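Side-chain contacts in aspartate-semialdehyde dehydrogenase 2 (PDB 2R00), which catalyses the NADPH-dependent reductive dephosphorylation of L-aspartyl-4-phosphate to L-aspartate-semialdehyde, a step in the biosynthesis of lysine, methionine and threonine: residues Val6-Ala11 / Glu17-Val22; Lys44-Asn49 / Val53-Val58; Lys141-Ala146 / Ile307-Val312; Gln200-Met205 / Glu212-Val217; Asp263-Thr268 / Val292-Val297. All coordinates share one frame; numbering follows the deposited sequence.

Contacts 1 and 2 belong to the N-terminal nucleotide-binding domain; contacts 3, 4 and 5 belong to the dimerisation domain. The first two have centres 9 Å apart and serve one sheet near the predicted NADP(+) site, touching through Glu17 and Tyr46. Contacts 3 and 5, with centres 8 Å apart, pack two helices on neighbouring strands of the second sheet, their centres 31 and 29 Å from that of contact 1. Contact 4 is nested within the loop that contact 3 closes, its centre 23 Å away, and includes Lys215, predicted to bind phosphate. Val294 of contact 5 lies about 11 Å from the predicted proton acceptor His244 (side chain to side chain). Contacts 3, 4 and 5 all reach the second subunit.

Contact 1 (Val6-Ala11 / Glu17-Val22); sequences VAIFGA and ETMLEV
The first strand and first helix of the Rossmann-type nucleotide-binding domain meet here, with Ile8 of strand 4-9 packed on Met19 and Leu20 of helix 14-25. Together with strand 30-37 they form a beta-alpha-beta unit, and the turn and the first residues of the helix hold Thr12, Gly13, Ala14 and Val15, predicted to bind NADP(+). Ile8 carries the apolar contact through the end of its longer branch. CG1 leaves beside the backbone N (chi1 -63°) and the extended chi2 of 167° sends CD1 straight at the helix. There CD1 rests against the backbone as much as against side chains: Ile8 CD1 is 3.6 Å from Leu20 N, while Leu20 CB lies 4.0 Å from Ile8 CD1. Met19 adds its CB, at 4.1 Å from the same Ile8 CD1. Beyond CB the methionine chain is extended and leaves the strand, reaching Leu70, Asn95 and Ala321, so only its root serves this interface. Just after the strand, Gly10, with a positive phi of 93°, turns the chain toward the loop predicted to bind NADP(+). On the other face of the strand from Ile8, Phe9 meets Phe71 edge-to-face. At the loop end the two segments come together again, with Glu17 CG 3.3 Å from Ala11 O. Past CG the extended glutamate chain reaches the hairpin of contact 2, where Glu17 OE1 is hydrogen-bonded to Tyr46 OH.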
# COMPACT_ATOMS: atom_id res chain seq x y z
N VAL A 6 11.75 23.49 31.18
CA VAL A 6 11.71 22.40 30.21
C VAL A 6 13.07 22.23 29.52
O VAL A 6 13.70 23.21 29.11
CB VAL A 6 10.61 22.64 29.15
CG1 VAL A 6 10.55 21.48 28.15
CG2 VAL A 6 9.25 22.84 29.82
N ALA A 7 13.50 20.98 29.41
CA ALA A 7 14.70 20.62 28.67
C ALA A 7 14.33 19.86 27.40
O ALA A 7 13.37 19.07 27.39
CB ALA A 7 15.63 19.76 29.52
N ILE A 8 15.09 20.10 26.34
CA ILE A 8 15.05 19.26 25.16
C ILE A 8 16.42 18.62 25.02
O ILE A 8 17.43 19.33 24.92
CB ILE A 8 14.70 20.05 23.88
CG1 ILE A 8 13.29 20.65 23.97
CG2 ILE A 8 14.81 19.15 22.63
CD1 ILE A 8 12.99 21.70 22.90
N PHE A 9 16.47 17.29 25.03
CA PHE A 9 17.72 16.56 24.84
C PHE A 9 17.78 16.00 23.43
O PHE A 9 16.88 15.29 23.00
CB PHE A 9 17.88 15.45 25.90
CG PHE A 9 19.15 14.64 25.78
CD1 PHE A 9 20.34 15.22 25.34
CD2 PHE A 9 19.16 13.29 26.13
CE1 PHE A 9 21.52 14.46 25.23
CE2 PHE A 9 20.32 12.52 26.04
CZ PHE A 9 21.51 13.11 25.59
N GLY A 10 18.85 16.33 22.72
CA GLY A 10 18.94 16.08 21.29
C GLY A 10 18.47 17.31 20.54
O GLY A 10 17.87 17.22 19.47
N ALA A 11 18.77 18.48 21.11
CA ALA A 11 18.26 19.77 20.62
C ALA A 11 18.76 20.18 19.23
O ALA A 11 18.12 21.00 18.57
CB ALA A 11 18.57 20.86 21.62
N GLU A 17 14.84 20.08 17.21
CA GLU A 17 14.62 21.43 16.67
C GLU A 17 13.14 21.67 16.42
O GLU A 17 12.62 22.77 16.68
CB GLU A 17 15.42 21.65 15.39
CG GLU A 17 16.90 21.91 15.62
CD GLU A 17 17.68 22.11 14.33
OE1 GLU A 17 18.81 22.66 14.40
OE2 GLU A 17 17.19 21.69 13.25
N THR A 18 12.45 20.63 15.95
CA THR A 18 11.00 20.71 15.74
C THR A 18 10.25 20.85 17.06
O THR A 18 9.27 21.59 17.15
CB THR A 18 10.47 19.52 14.90
OG1 THR A 18 11.24 19.41 13.69
CG2 THR A 18 9.01 19.72 14.53
N MET A 19 10.72 20.15 18.10
CA MET A 19 10.12 20.27 19.44
C MET A 19 10.13 21.71 19.97
O MET A 19 9.13 22.19 20.51
CB MET A 19 10.79 19.31 20.43
CG MET A 19 10.35 17.87 20.26
SD MET A 19 11.37 16.77 21.25
CE MET A 19 10.36 15.27 21.22
N LEU A 20 11.25 22.40 19.81
CA LEU A 20 11.35 23.81 20.18
C LEU A 20 10.28 24.64 19.43
O LEU A 20 9.54 25.40 20.05
CB LEU A 20 12.77 24.34 19.92
CG LEU A 20 13.12 25.82 20.12
CD1 LEU A 20 14.61 25.96 20.40
CD2 LEU A 20 12.76 26.64 18.89
N GLU A 21 10.19 24.45 18.11
CA GLU A 21 9.18 25.13 17.28
C GLU A 21 7.75 24.87 17.72
O GLU A 21 6.91 25.78 17.70
CB GLU A 21 9.31 24.71 15.81
CG GLU A 21 10.57 25.18 15.13
CD GLU A 21 10.70 24.62 13.71
OE1 GLU A 21 11.84 24.51 13.23
OE2 GLU A 21 9.66 24.29 13.08
N VAL A 22 7.47 23.62 18.09
CA VAL A 22 6.12 23.24 18.52
C VAL A 22 5.78 23.84 19.88
O VAL A 22 4.68 24.33 20.06
CB VAL A 22 5.90 21.70 18.47
CG1 VAL A 22 4.54 21.32 19.05
CG2 VAL A 22 6.03 21.18 17.03

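Contact 2 (Lys44-Asn49 / Val53-Val58); sequences KTYRFN and VRVQNV
Strand 45-48 and residues 53-57 of strand 51-57 run antiparallel, their axes 4.9 Å apart at the closest point and their directions 137° apart, and Tyr46 and Val53 form a hydrogen-bonded pair. Val53 N reaches Tyr46 O at 2.7 Å, and Tyr46 N returns the bond to Val53 O at 2.9 Å. Two residues along, Val55 N donates to Lys44 O at 2.9 Å in an almost straight bond (172° at the hydrogen). Between these bonds Thr45 and Arg54 form a non-hydrogen-bonded pair with side chains on the same face, lying side by side. Thr45 CG2 sits over one face of the guanidinium group, 3.6 Å from Arg54 NH1, and a weak bond links this nitrogen to Gly43 O. Val55, buried and directed at the partner strand, presents CG2 to the rim of the tyrosine: the methyl lies in the ring plane, 3.7 Å from Tyr46 CE1. Lys44 NZ takes a different approach to the same ring, above one face and displaced toward its rim. Phe48 offers only its CB to the partner strand, 4.0 Å from Val53 CG2; with CG anti to the backbone N (chi1 171°) the ring turns off to Leu20 and Leu23 of helix 14-25. This is a beta hairpin at the border of the Rossmann-type sheet, with strand 45-48 outermost within the chain and Val55 close to Ser41 of the predicted NADP(+) site.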
# COMPACT_ATOMS: atom_id res chain seq x y z
N LYS A 44 25.90 26.20 20.38
CA LYS A 44 25.00 26.61 19.30
C LYS A 44 23.79 27.35 19.88
O LYS A 44 23.34 27.05 20.99
CB LYS A 44 24.54 25.42 18.45
CG LYS A 44 24.06 25.86 17.08
CD LYS A 44 23.27 24.80 16.34
CE LYS A 44 22.73 25.34 15.01
NZ LYS A 44 22.11 26.71 15.13
N THR A 45 23.29 28.34 19.14
CA THR A 45 22.21 29.16 19.65
C THR A 45 20.92 29.05 18.85
O THR A 45 20.95 28.89 17.63
CB THR A 45 22.61 30.64 19.78
OG1 THR A 45 23.16 31.09 18.54
CG2 THR A 45 23.63 30.81 20.89
N TYR A 46 19.80 29.12 19.57
CA TYR A 46 18.46 29.07 19.00
C TYR A 46 17.59 30.18 19.60
O TYR A 46 17.83 30.62 20.73
CB TYR A 46 17.80 27.71 19.28
CG TYR A 46 18.43 26.57 18.51
CD1 TYR A 46 19.46 25.81 19.07
CD2 TYR A 46 17.99 26.25 17.22
CE1 TYR A 46 20.03 24.76 18.37
CE2 TYR A 46 18.56 25.20 16.52
CZ TYR A 46 19.58 24.46 17.10
OH TYR A 46 20.15 23.42 16.41
N ARG A 47 16.59 30.61 18.84
CA ARG A 47 15.65 31.63 19.32
C ARG A 47 14.34 30.98 19.71
O ARG A 47 13.73 30.28 18.91
CB ARG A 47 15.41 32.69 18.23
CG ARG A 47 14.52 33.84 18.67
CD ARG A 47 14.56 34.96 17.63
NE ARG A 47 13.61 36.03 17.95
CZ ARG A 47 13.91 37.13 18.62
NH1 ARG A 47 15.16 37.34 19.05
NH2 ARG A 47 12.97 38.04 18.86
N PHE A 48 13.89 31.24 20.94
CA PHE A 48 12.66 30.65 21.44
C PHE A 48 11.87 31.67 22.23
O PHE A 48 12.38 32.22 23.21
CB PHE A 48 12.97 29.41 22.31
CG PHE A 48 11.78 28.87 23.03
CD1 PHE A 48 11.54 29.23 24.35
CD2 PHE A 48 10.90 28.00 22.40
CE1 PHE A 48 10.44 28.73 25.04
CE2 PHE A 48 9.80 27.50 23.07
CZ PHE A 48 9.56 27.86 24.39
N ASN A 49 10.63 31.92 21.81
CA ASN A 49 9.79 32.94 22.42
C ASN A 49 10.49 34.31 22.53
O ASN A 49 10.36 35.02 23.53
CB ASN A 49 9.26 32.48 23.79
CG ASN A 49 8.10 31.48 23.67
OD1 ASN A 49 7.45 31.39 22.63
ND2 ASN A 49 7.83 30.76 24.76
N VAL A 53 18.55 30.87 23.37
CA VAL A 53 18.86 29.70 24.17
C VAL A 53 20.14 29.04 23.64
O VAL A 53 20.27 28.81 22.44
CB VAL A 53 17.69 28.68 24.20
CG1 VAL A 53 17.91 27.67 25.33
CG2 VAL A 53 16.35 29.38 24.41
N ARG A 54 21.07 28.74 24.55
CA ARG A 54 22.35 28.14 24.17
C ARG A 54 22.42 26.65 24.51
O ARG A 54 22.20 26.26 25.66
CB ARG A 54 23.52 28.88 24.84
CG ARG A 54 24.90 28.41 24.38
CD ARG A 54 26.05 29.24 24.97
NE ARG A 54 25.77 30.68 24.97
CZ ARG A 54 26.04 31.52 23.96
NH1 ARG A 54 26.61 31.08 22.83
NH2 ARG A 54 25.73 32.80 24.09
N VAL A 55 22.76 25.84 23.52
CA VAL A 55 22.94 24.39 23.72
C VAL A 55 24.11 24.15 24.69
O VAL A 55 25.17 24.77 24.56
CB VAL A 55 23.18 23.65 22.38
CG1 VAL A 55 23.38 22.14 22.59
CG2 VAL A 55 22.03 23.91 21.40
N GLN A 56 23.88 23.29 25.68
CA GLN A 56 24.95 22.90 26.60
C GLN A 56 25.17 21.39 26.58
O GLN A 56 24.35 20.62 26.06
CB GLN A 56 24.69 23.41 28.02
CG GLN A 56 23.34 23.07 28.60
CD GLN A 56 23.04 23.80 29.90
OE1 GLN A 56 22.16 24.66 29.95
NE2 GLN A 56 23.78 23.45 30.96
N ASN A 57 26.29 20.97 27.15
CA ASN A 57 26.65 19.56 27.22
C ASN A 57 25.81 18.85 28.28
O ASN A 57 25.74 19.29 29.43
CB ASN A 57 28.15 19.44 27.52
CG ASN A 57 28.67 18.02 27.45
OD1 ASN A 57 27.90 17.06 27.36
ND2 ASN A 57 29.98 17.88 27.50
N VAL A 58 25.15 17.77 27.87
CA VAL A 58 24.33 16.97 28.79
C VAL A 58 25.14 16.44 29.99
O VAL A 58 24.62 16.33 31.09
CB VAL A 58 23.59 15.81 28.03
CG1 VAL A 58 24.57 14.80 27.41
CG2 VAL A 58 22.58 15.13 28.93

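Contact 3 (Lys141-Ala146 / Ile307-Val312); sequences KPIYDA and INLWVV
On the helix turn that carries Ile143 to Ile307, Lys141 NZ forms a 3.0 Å salt bridge with Asp145 OD2, using the syn lone pair of that oxygen; the bond to the other carboxylate oxygen is weak. This i to i+4 pair bridges one turn of helix 131-147, the helix opened by the catalytic Cys131, which here packs on the mixed sheet of the dimerisation domain. The apolar contact is made by the buried side of the same turn. Ile143 has CG1 beside the backbone N and an extended outer bond (chi2 161°), which pushes CD1 toward strand 306-313. Its methyl is shared by two residues of that strand: Ile143 CD1 lies 4.1 Å from Ile307 CG2, the short branch of an isoleucine that it meets at a slant. Val261 of helix 258-267 touches both isoleucines. On the other face of the strand Trp310 makes a cation-pi contact with Arg296, and Asn308 packs on Asn153 of the second subunit. The strand thus has the helices on one face and the dimer partner on the other. The isoleucine tip is completed by a looser touch, Ile143 CD1 to Leu309 CD2, at 4.4 Å.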
# COMPACT_ATOMS: atom_id res chain seq x y z
N LYS A 141 -9.30 5.37 16.46
CA LYS A 141 -9.98 5.50 17.75
C LYS A 141 -11.50 5.76 17.67
O LYS A 141 -12.26 5.08 18.37
CB LYS A 141 -9.27 6.52 18.66
CG LYS A 141 -9.77 6.56 20.11
CD LYS A 141 -9.85 5.17 20.75
CE LYS A 141 -9.96 5.26 22.27
NZ LYS A 141 -10.85 6.36 22.73
N PRO A 142 -11.95 6.73 16.83
CA PRO A 142 -13.41 6.92 16.68
C PRO A 142 -14.15 5.68 16.18
O PRO A 142 -15.28 5.43 16.59
CB PRO A 142 -13.50 8.04 15.63
CG PRO A 142 -12.19 8.76 15.73
CD PRO A 142 -11.20 7.69 16.01
N ILE A 143 -13.53 4.91 15.28
CA ILE A 143 -14.10 3.64 14.82
C ILE A 143 -14.11 2.60 15.95
O ILE A 143 -15.12 1.92 16.17
CB ILE A 143 -13.36 3.08 13.58
CG1 ILE A 143 -13.37 4.13 12.45
CG2 ILE A 143 -13.97 1.75 13.14
CD1 ILE A 143 -12.31 3.91 11.33
N TYR A 144 -13.00 2.49 16.67
CA TYR A 144 -12.91 1.59 17.81
C TYR A 144 -14.04 1.86 18.81
O TYR A 144 -14.78 0.95 19.18
CB TYR A 144 -11.55 1.76 18.50
CG TYR A 144 -11.32 0.80 19.65
CD1 TYR A 144 -10.98 -0.52 19.41
CD2 TYR A 144 -11.42 1.23 20.98
CE1 TYR A 144 -10.76 -1.41 20.46
CE2 TYR A 144 -11.20 0.35 22.03
CZ TYR A 144 -10.87 -0.97 21.76
OH TYR A 144 -10.64 -1.87 22.79
N ASP A 145 -14.18 3.12 19.20
CA ASP A 145 -15.22 3.57 20.13
C ASP A 145 -16.65 3.21 19.68
O ASP A 145 -17.45 2.69 20.46
CB ASP A 145 -15.08 5.08 20.36
CG ASP A 145 -13.85 5.44 21.18
OD1 ASP A 145 -13.24 4.51 21.77
OD2 ASP A 145 -13.49 6.63 21.24
N ALA A 146 -16.95 3.48 18.41
CA ALA A 146 -18.30 3.26 17.87
C ALA A 146 -18.66 1.79 17.76
O ALA A 146 -19.71 1.37 18.25
CB ALA A 146 -18.46 3.96 16.52
N ILE A 307 -13.77 -1.92 7.05
CA ILE A 307 -13.55 -0.51 6.71
C ILE A 307 -12.10 -0.30 6.26
O ILE A 307 -11.16 -0.86 6.85
CB ILE A 307 -13.97 0.43 7.89
CG1 ILE A 307 -15.44 0.84 7.75
CG2 ILE A 307 -13.11 1.71 7.95
CD1 ILE A 307 -15.67 2.02 6.76
N ASN A 308 -11.95 0.50 5.20
CA ASN A 308 -10.66 0.81 4.60
C ASN A 308 -10.43 2.32 4.59
O ASN A 308 -11.36 3.08 4.36
CB ASN A 308 -10.61 0.31 3.15
CG ASN A 308 -10.78 -1.19 3.05
OD1 ASN A 308 -9.83 -1.94 3.24
ND2 ASN A 308 -12.00 -1.63 2.75
N LEU A 309 -9.19 2.72 4.84
CA LEU A 309 -8.79 4.13 4.79
C LEU A 309 -7.29 4.21 4.63
O LEU A 309 -6.57 3.26 4.95
CB LEU A 309 -9.22 4.88 6.06
CG LEU A 309 -8.65 4.40 7.41
CD1 LEU A 309 -8.52 5.55 8.37
CD2 LEU A 309 -9.49 3.30 8.02
N TRP A 310 -6.82 5.34 4.11
CA TRP A 310 -5.40 5.66 4.05
C TRP A 310 -5.12 6.87 4.92
O TRP A 310 -5.95 7.77 5.02
CB TRP A 310 -4.96 5.95 2.62
CG TRP A 310 -4.78 4.71 1.77
CD1 TRP A 310 -5.73 3.76 1.49
CD2 TRP A 310 -3.59 4.29 1.10
NE1 TRP A 310 -5.20 2.78 0.69
CE2 TRP A 310 -3.89 3.08 0.42
CE3 TRP A 310 -2.29 4.82 0.99
CZ2 TRP A 310 -2.94 2.40 -0.34
CZ3 TRP A 310 -1.36 4.15 0.24
CH2 TRP A 310 -1.68 2.95 -0.43
N VAL A 311 -3.96 6.86 5.57
CA VAL A 311 -3.59 7.87 6.54
C VAL A 311 -2.21 8.36 6.15
O VAL A 311 -1.31 7.56 5.89
CB VAL A 311 -3.56 7.29 7.98
CG1 VAL A 311 -3.28 8.37 9.00
CG2 VAL A 311 -4.84 6.58 8.30
N VAL A 312 -2.05 9.68 6.06
CA VAL A 312 -0.80 10.29 5.63
C VAL A 312 -0.30 11.31 6.66
O VAL A 312 -1.09 12.01 7.30
CB VAL A 312 -0.94 10.93 4.20
CG1 VAL A 312 0.27 11.77 3.85
CG2 VAL A 312 -1.14 9.84 3.14

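Contact 4 (Gln200-Met205 / Glu212-Val217); sequences QIDQFM and EEMKMV
Met205 and Met214 meet at a slant, both with CG beside the backbone N and both bent at chi2 and chi3, so that each folds compactly against the other. They touch at two levels. Near the root Met205 CG is 3.7 Å from Met214 CG, and at the ends the terminal methyls face one another, Met205 CE to Met214 CE at 3.8 Å. Asp202 approaches the same methionine from another direction, crossing it at about a right angle: Asp202 OD1 lies 3.6 Å from Met214 CG, a van der Waals contact between a carboxylate oxygen and a methylene. The second oxygen is engaged within its own segment. Asp202 OD2 accepts from Phe204 N at 2.9 Å nearly along its C-O axis, giving an Asx turn, and from Met205 N at 3.1 Å in a straight bond that arrives from above the carboxylate plane. These two bonds fix the carboxylate and the turn bearing Met205 in relation to each other. At the start of segment 200-205 a water accepts from Gln200 N at 3.0 Å and from Glu212 N at 3.2 Å, tying the loop to the first turn of helix 211-223. Loop and helix belong to the dimerisation domain: Met214 also packs on Ile301 of the second subunit, and Glu213 makes a salt bridge to Arg296 of that subunit. The helix carries Lys215, predicted to bind phosphate. In Asp202, OD2 pairs with two backbone amides while OD1 lies against the Met214 methylene, and the double amide grip probably favours its charged form.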
# COMPACT_ATOMS: atom_id res chain seq x y z
N GLN A 200 14.37 -7.00 9.57
CA GLN A 200 14.84 -8.29 10.06
C GLN A 200 13.65 -9.12 10.52
O GLN A 200 12.83 -8.63 11.29
CB GLN A 200 15.81 -8.08 11.22
CG GLN A 200 17.06 -7.24 10.88
CD GLN A 200 17.44 -6.22 11.97
OE1 GLN A 200 18.49 -5.58 11.89
NE2 GLN A 200 16.57 -6.06 12.97
N ILE A 201 13.55 -10.36 10.04
CA ILE A 201 12.51 -11.28 10.52
C ILE A 201 12.67 -11.47 12.03
O ILE A 201 13.79 -11.66 12.51
CB ILE A 201 12.55 -12.64 9.77
CG1 ILE A 201 12.38 -12.44 8.25
CG2 ILE A 201 11.52 -13.65 10.33
CD1 ILE A 201 11.05 -11.82 7.81
N ASP A 202 11.56 -11.38 12.77
CA ASP A 202 11.61 -11.49 14.22
C ASP A 202 11.92 -12.94 14.60
O ASP A 202 11.11 -13.84 14.36
CB ASP A 202 10.29 -11.02 14.86
CG ASP A 202 10.36 -10.95 16.39
OD1 ASP A 202 9.94 -9.91 16.95
OD2 ASP A 202 10.81 -11.92 17.03
N GLN A 203 13.10 -13.15 15.18
CA GLN A 203 13.62 -14.49 15.47
C GLN A 203 12.93 -15.19 16.64
O GLN A 203 13.00 -16.42 16.75
CB GLN A 203 15.15 -14.48 15.66
CG GLN A 203 15.94 -13.88 14.49
CD GLN A 203 15.67 -14.57 13.16
OE1 GLN A 203 15.64 -15.80 13.07
NE2 GLN A 203 15.50 -13.78 12.11
N PHE A 204 12.26 -14.43 17.50
CA PHE A 204 11.49 -15.01 18.60
C PHE A 204 10.11 -15.49 18.14
O PHE A 204 9.72 -16.63 18.40
CB PHE A 204 11.33 -14.03 19.76
CG PHE A 204 10.36 -14.49 20.83
CD1 PHE A 204 10.78 -15.36 21.83
CD2 PHE A 204 9.03 -14.07 20.81
CE1 PHE A 204 9.89 -15.79 22.81
CE2 PHE A 204 8.13 -14.49 21.79
CZ PHE A 204 8.57 -15.35 22.79
N MET A 205 9.38 -14.59 17.48
CA MET A 205 8.01 -14.86 17.07
C MET A 205 7.98 -15.98 16.04
O MET A 205 7.06 -16.81 16.04
CB MET A 205 7.34 -13.61 16.48
CG MET A 205 7.13 -12.47 17.48
SD MET A 205 6.16 -12.93 18.92
CE MET A 205 4.56 -13.25 18.18
N GLU A 212 10.36 -4.57 13.32
CA GLU A 212 9.58 -3.31 13.18
C GLU A 212 8.09 -3.62 13.19
O GLU A 212 7.33 -2.94 13.86
CB GLU A 212 9.99 -2.59 11.90
CG GLU A 212 9.46 -1.17 11.75
CD GLU A 212 9.87 -0.54 10.43
OE1 GLU A 212 9.77 0.71 10.31
OE2 GLU A 212 10.30 -1.27 9.51
N GLU A 213 7.68 -4.66 12.46
CA GLU A 213 6.26 -4.99 12.33
C GLU A 213 5.69 -5.45 13.67
O GLU A 213 4.64 -4.99 14.07
CB GLU A 213 6.00 -6.03 11.23
CG GLU A 213 6.22 -5.47 9.81
CD GLU A 213 6.39 -6.54 8.72
OE1 GLU A 213 6.41 -7.76 9.02
OE2 GLU A 213 6.49 -6.14 7.54
N MET A 214 6.40 -6.35 14.36
CA MET A 214 5.96 -6.81 15.68
C MET A 214 5.89 -5.65 16.67
O MET A 214 5.01 -5.61 17.53
CB MET A 214 6.90 -7.91 16.21
CG MET A 214 6.67 -9.28 15.57
SD MET A 214 4.94 -9.76 15.35
CE MET A 214 4.21 -9.69 17.00
N LYS A 215 6.81 -4.70 16.54
CA LYS A 215 6.81 -3.54 17.44
C LYS A 215 5.54 -2.71 17.30
O LYS A 215 5.01 -2.22 18.29
CB LYS A 215 8.06 -2.69 17.24
CG LYS A 215 9.26 -3.22 18.02
CD LYS A 215 10.59 -2.76 17.47
CE LYS A 215 10.53 -1.40 16.81
NZ LYS A 215 10.44 -0.28 17.78
N MET A 216 5.04 -2.60 16.06
CA MET A 216 3.78 -1.93 15.79
C MET A 216 2.60 -2.64 16.44
O MET A 216 1.71 -2.01 17.02
CB MET A 216 3.58 -1.78 14.28
CG MET A 216 2.39 -0.94 13.87
SD MET A 216 2.55 -0.23 12.20
CE MET A 216 1.39 1.11 12.38
N VAL A 217 2.59 -3.97 16.37
CA VAL A 217 1.58 -4.77 17.05
C VAL A 217 1.56 -4.44 18.53
O VAL A 217 0.51 -4.15 19.09
CB VAL A 217 1.86 -6.29 16.90
CG1 VAL A 217 0.85 -7.09 17.71
CG2 VAL A 217 1.84 -6.71 15.43
O HOH W 1 12.80 -5.19 11.35

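Contact 5 (Asp263-Thr268 / Val292-Val297); sequences DMLEQT and VLVGRV
Leu265 projects from helix 258-267 onto Val294 and Val297 of strand 292-300, part of the helical layer covering the mixed sheet of the dimerisation domain. Its CB points at the strand but stops short of it, and CG, placed beside the backbone N (chi1 -59°), is still 5.1 Å from Val294 CG1. The branches then divide the work. CD1 continues to the strand, where Leu265 CD1 meets Val294 CG1 at 3.7 Å, the two side chains crossing at about a right angle. CD2 turns the other way, to Pro142 of helix 131-147, so that one leucine spans the second helix and the sheet. Val294 receives the methyl on CG1, the branch that stands anti to the backbone N, and also touches Leu309 of the next strand. Val294 and Val297 face the helix together although three residues apart, because Arg296 takes positive backbone angles (phi 51°) and interrupts the regular strand. Near the end of the helix, Thr268 folds back on the turn before: Thr268 OG1 donates to Met264 O at 2.6 Å from well above the carbonyl plane. Asp263 and Glu266, on the exposed side, both make salt bridges with Arg275. Across the buried side the leucine has a second, longer contact with the strand, from Leu265 CD1 to Val297 CG2 at 4.4 Å.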
# COMPACT_ATOMS: atom_id res chain seq x y z
N ASP A 263 -18.11 11.00 8.53
CA ASP A 263 -18.70 12.03 9.39
C ASP A 263 -17.97 12.14 10.73
O ASP A 263 -17.62 13.24 11.16
CB ASP A 263 -20.19 11.76 9.63
CG ASP A 263 -21.05 12.10 8.42
OD1 ASP A 263 -20.59 12.82 7.51
OD2 ASP A 263 -22.22 11.63 8.39
N MET A 264 -17.74 10.99 11.38
CA MET A 264 -17.01 10.92 12.65
C MET A 264 -15.62 11.55 12.56
O MET A 264 -15.25 12.34 13.42
CB MET A 264 -16.82 9.47 13.08
CG MET A 264 -18.03 8.80 13.63
SD MET A 264 -17.57 7.10 14.01
CE MET A 264 -19.19 6.36 13.85
N LEU A 265 -14.87 11.16 11.53
CA LEU A 265 -13.50 11.63 11.34
C LEU A 265 -13.45 13.13 11.07
O LEU A 265 -12.51 13.82 11.47
CB LEU A 265 -12.81 10.86 10.20
CG LEU A 265 -12.67 9.33 10.33
CD1 LEU A 265 -11.81 8.77 9.20
CD2 LEU A 265 -12.13 8.87 11.68
N GLU A 266 -14.47 13.64 10.38
CA GLU A 266 -14.59 15.06 10.08
C GLU A 266 -14.79 15.88 11.35
O GLU A 266 -14.39 17.04 11.41
CB GLU A 266 -15.77 15.26 9.15
CG GLU A 266 -15.57 16.31 8.08
CD GLU A 266 -16.53 16.12 6.92
OE1 GLU A 266 -16.13 16.43 5.78
OE2 GLU A 266 -17.67 15.65 7.15
N GLN A 267 -15.42 15.27 12.35
CA GLN A 267 -15.70 15.91 13.63
C GLN A 267 -14.52 15.81 14.59
O GLN A 267 -14.33 16.68 15.45
CB GLN A 267 -16.93 15.28 14.29
CG GLN A 267 -18.25 15.62 13.61
CD GLN A 267 -19.36 14.62 13.92
OE1 GLN A 267 -19.31 13.90 14.92
NE2 GLN A 267 -20.38 14.58 13.05
N THR A 268 -13.72 14.76 14.42
CA THR A 268 -12.63 14.41 15.34
C THR A 268 -11.47 15.41 15.24
O THR A 268 -11.10 15.84 14.15
CB THR A 268 -12.15 12.96 15.08
OG1 THR A 268 -13.27 12.06 15.06
CG2 THR A 268 -11.19 12.50 16.16
N VAL A 292 -3.42 14.57 11.18
CA VAL A 292 -3.55 13.24 10.61
C VAL A 292 -4.46 13.36 9.38
O VAL A 292 -5.66 13.65 9.51
CB VAL A 292 -4.08 12.25 11.68
CG1 VAL A 292 -4.43 10.90 11.08
CG2 VAL A 292 -3.04 12.08 12.80
N LEU A 293 -3.87 13.19 8.20
CA LEU A 293 -4.56 13.36 6.92
C LEU A 293 -5.16 12.02 6.49
O LEU A 293 -4.43 11.04 6.31
CB LEU A 293 -3.57 13.85 5.86
CG LEU A 293 -3.08 15.30 5.73
CD1 LEU A 293 -3.46 16.24 6.89
CD2 LEU A 293 -1.57 15.32 5.47
N VAL A 294 -6.49 11.97 6.37
CA VAL A 294 -7.22 10.72 6.07
C VAL A 294 -8.00 10.83 4.75
O VAL A 294 -8.56 11.88 4.45
CB VAL A 294 -8.15 10.30 7.25
CG1 VAL A 294 -8.94 9.05 6.91
CG2 VAL A 294 -7.33 10.07 8.55
N GLY A 295 -7.97 9.76 3.95
CA GLY A 295 -8.72 9.71 2.68
C GLY A 295 -9.00 8.29 2.22
O GLY A 295 -8.66 7.33 2.92
N ARG A 296 -9.62 8.17 1.04
CA ARG A 296 -9.98 6.88 0.43
C ARG A 296 -10.74 6.00 1.42
O ARG A 296 -10.49 4.80 1.52
CB ARG A 296 -8.73 6.17 -0.16
CG ARG A 296 -9.00 4.98 -1.11
CD ARG A 296 -7.85 4.74 -2.14
NE ARG A 296 -6.54 5.09 -1.59
CZ ARG A 296 -5.52 5.59 -2.27
NH1 ARG A 296 -5.59 5.82 -3.58
NH2 ARG A 296 -4.40 5.85 -1.62
N VAL A 297 -11.67 6.61 2.16
CA VAL A 297 -12.49 5.91 3.17
C VAL A 297 -13.68 5.16 2.55
O VAL A 297 -14.56 5.78 1.94
CB VAL A 297 -12.99 6.88 4.28
CG1 VAL A 297 -13.81 6.13 5.35
CG2 VAL A 297 -11.82 7.65 4.92